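Local atomic coordinates of YjbQ family protein (Sulfolobus tokodaii, PDB entry 1VE0), a protein that is of unknown function but binds zinc and belongs to the UPF0047 (YjbQ) family. Residues I50-S55 and G109-I114. Residues are numbered along the deposited sequence; the frame is centred on the assembly and turned at random.
Sequences INEAES and GTWQRI
W111 and Q112, at the close of a type I turn spanning G109 to Q112, meet E52 and I50, respectively, where the end of strand 46-51 pairs with the start of strand 113-118 in an antiparallel sheet. E52, a zinc ligand seen in this protein although it binds no zinc in this chain, has its CG anti to the backbone N (chi1 -173°) and its chain extended, which lays it alongside W111. Its carboxylate is inclined 25° to the indole, with OE1 3.9 Å from W111 CE3, and on the backbone side E52 CA makes a CA-H...O contact with W111 O. Q112 OE1 accepts a bond from G109 N that ties its amide to the turn. A water bridges Q112 NE2, at 2.7 Å, and I50 O, while I50 CG2 packs 3.6 Å from the same NE2. R113 then forms the hydrogen-bonded antiparallel pair with N51, R113 N reaching N51 O at 2.8 Å and N51 N reaching R113 O at 3.0 Å. R113 CG packs against A53 CB, but the chain, bent at chi2 and chi3, turns NE to a salt bridge with D20. I114 closes the contact in a non-hydrogen-bonded pair with I50: the two side chains run side by side, I50 CD1 lying 3.8 Å from I114 CG1.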
loop_
_atom_site.group_PDB
_atom_site.type_symbol
_atom_site.label_atom_id
_atom_site.label_comp_id
_atom_site.label_asym_id
_atom_site.label_seq_id
_atom_site.Cartn_x
_atom_site.Cartn_y
_atom_site.Cartn_z
ATOM N N ILE A 50 4.135 -7.300 -4.169
ATOM C CA ILE A 50 3.724 -8.299 -5.155
ATOM C C ILE A 50 4.451 -7.877 -6.427
ATOM O O ILE A 50 4.129 -6.841 -7.005
ATOM C CB ILE A 50 2.206 -8.278 -5.474
ATOM C CG1 ILE A 50 1.378 -8.391 -4.198
ATOM C CG2 ILE A 50 1.856 -9.441 -6.429
ATOM C CD1 ILE A 50 1.688 -9.613 -3.359
ATOM N N ASN A 51 5.441 -8.656 -6.857
ATOM C CA ASN A 51 6.158 -8.309 -8.071
ATOM C C ASN A 51 6.901 -9.493 -8.685
ATOM O O ASN A 51 6.659 -10.634 -8.317
ATOM C CB ASN A 51 7.108 -7.142 -7.794
ATOM C CG ASN A 51 7.190 -6.183 -8.966
ATOM O OD1 ASN A 51 7.969 -6.392 -9.893
ATOM N ND2 ASN A 51 6.361 -5.138 -8.944
ATOM N N GLU A 52 7.811 -9.232 -9.617
ATOM C CA GLU A 52 8.512 -10.340 -10.262
ATOM C C GLU A 52 9.724 -10.791 -9.459
ATOM O O GLU A 52 10.545 -9.976 -9.035
ATOM C CB GLU A 52 8.923 -9.956 -11.691
ATOM C CG GLU A 52 9.515 -11.119 -12.484
ATOM C CD GLU A 52 9.921 -10.742 -13.903
ATOM O OE1 GLU A 52 10.555 -11.579 -14.579
ATOM O OE2 GLU A 52 9.603 -9.620 -14.348
ATOM N N ALA A 53 9.829 -12.094 -9.239
ATOM C CA ALA A 53 10.937 -12.625 -8.467
ATOM C C ALA A 53 12.113 -13.033 -9.352
ATOM O O ALA A 53 12.738 -14.066 -9.121
ATOM C CB ALA A 53 10.470 -13.812 -7.642
ATOM N N GLU A 54 12.412 -12.238 -10.373
ATOM C CA GLU A 54 13.549 -12.567 -11.220
ATOM C C GLU A 54 14.810 -12.352 -10.375
ATOM O O GLU A 54 14.862 -11.453 -9.530
ATOM C CB GLU A 54 13.578 -11.682 -12.468
ATOM C CG GLU A 54 14.721 -12.029 -13.420
ATOM C CD GLU A 54 15.957 -11.185 -13.182
ATOM O OE1 GLU A 54 17.082 -11.711 -13.352
ATOM O OE2 GLU A 54 15.804 -9.989 -12.843
ATOM N N SER A 55 15.821 -13.185 -10.596
ATOM C CA SER A 55 17.062 -13.100 -9.834
ATOM C C SER A 55 17.657 -11.703 -9.639
ATOM O O SER A 55 17.939 -11.300 -8.507
ATOM C CB SER A 55 18.124 -14.001 -10.462
ATOM O OG SER A 55 19.344 -13.840 -9.770
ATOM N N GLY A 109 -0.797 -12.481 -11.865
ATOM C CA GLY A 109 -0.445 -12.201 -13.246
ATOM C C GLY A 109 0.739 -13.060 -13.640
ATOM O O GLY A 109 1.356 -13.709 -12.789
ATOM N N THR A 110 1.050 -13.074 -14.930
ATOM C CA THR A 110 2.165 -13.856 -15.464
ATOM C C THR A 110 3.452 -13.758 -14.636
ATOM O O THR A 110 4.060 -14.769 -14.295
ATOM C CB THR A 110 2.495 -13.404 -16.911
ATOM O OG1 THR A 110 1.323 -13.524 -17.720
ATOM C CG2 THR A 110 3.599 -14.265 -17.517
ATOM N N TRP A 111 3.858 -12.537 -14.310
ATOM C CA TRP A 111 5.094 -12.324 -13.572
ATOM C C TRP A 111 4.951 -12.004 -12.081
ATOM O O TRP A 111 5.938 -11.648 -11.451
ATOM C CB TRP A 111 5.898 -11.202 -14.241
ATOM C CG TRP A 111 6.018 -11.361 -15.729
ATOM C CD1 TRP A 111 5.436 -10.581 -16.685
ATOM C CD2 TRP A 111 6.725 -12.397 -16.430
ATOM N NE1 TRP A 111 5.732 -11.068 -17.944
ATOM C CE2 TRP A 111 6.520 -12.181 -17.815
ATOM C CE3 TRP A 111 7.507 -13.488 -16.024
ATOM C CZ2 TRP A 111 7.070 -13.017 -18.796
ATOM C CZ3 TRP A 111 8.054 -14.323 -17.007
ATOM C CH2 TRP A 111 7.830 -14.080 -18.374
ATOM N N GLN A 112 3.752 -12.145 -11.518
ATOM C CA GLN A 112 3.553 -11.827 -10.102
ATOM C C GLN A 112 3.861 -12.921 -9.099
ATOM O O GLN A 112 3.398 -14.060 -9.215
ATOM C CB GLN A 112 2.120 -11.360 -9.823
ATOM C CG GLN A 112 1.753 -10.007 -10.358
ATOM C CD GLN A 112 0.376 -9.600 -9.902
ATOM O OE1 GLN A 112 -0.570 -10.396 -9.960
ATOM N NE2 GLN A 112 0.243 -8.357 -9.439
ATOM N N ARG A 113 4.624 -12.542 -8.086
ATOM C CA ARG A 113 4.977 -13.437 -7.001
ATOM C C ARG A 113 4.808 -12.600 -5.728
ATOM O O ARG A 113 4.875 -11.377 -5.765
ATOM C CB ARG A 113 6.429 -13.907 -7.134
ATOM C CG ARG A 113 6.727 -14.659 -8.454
ATOM C CD ARG A 113 5.976 -15.972 -8.549
ATOM N NE ARG A 113 6.502 -16.971 -7.624
ATOM C CZ ARG A 113 6.067 -18.229 -7.548
ATOM N NH1 ARG A 113 6.608 -19.065 -6.672
ATOM N NH2 ARG A 113 5.088 -18.656 -8.345
ATOM N N ILE A 114 4.558 -13.262 -4.615
ATOM C CA ILE A 114 4.393 -12.577 -3.343
ATOM C C ILE A 114 5.792 -12.590 -2.748
ATOM O O ILE A 114 6.383 -13.645 -2.565
ATOM C CB ILE A 114 3.399 -13.334 -2.464
ATOM C CG1 ILE A 114 2.057 -13.428 -3.210
ATOM C CG2 ILE A 114 3.229 -12.604 -1.112
ATOM C CD1 ILE A 114 1.006 -14.261 -2.508
HETATM O O HOH W 1 2.445 -6.815 -8.975
#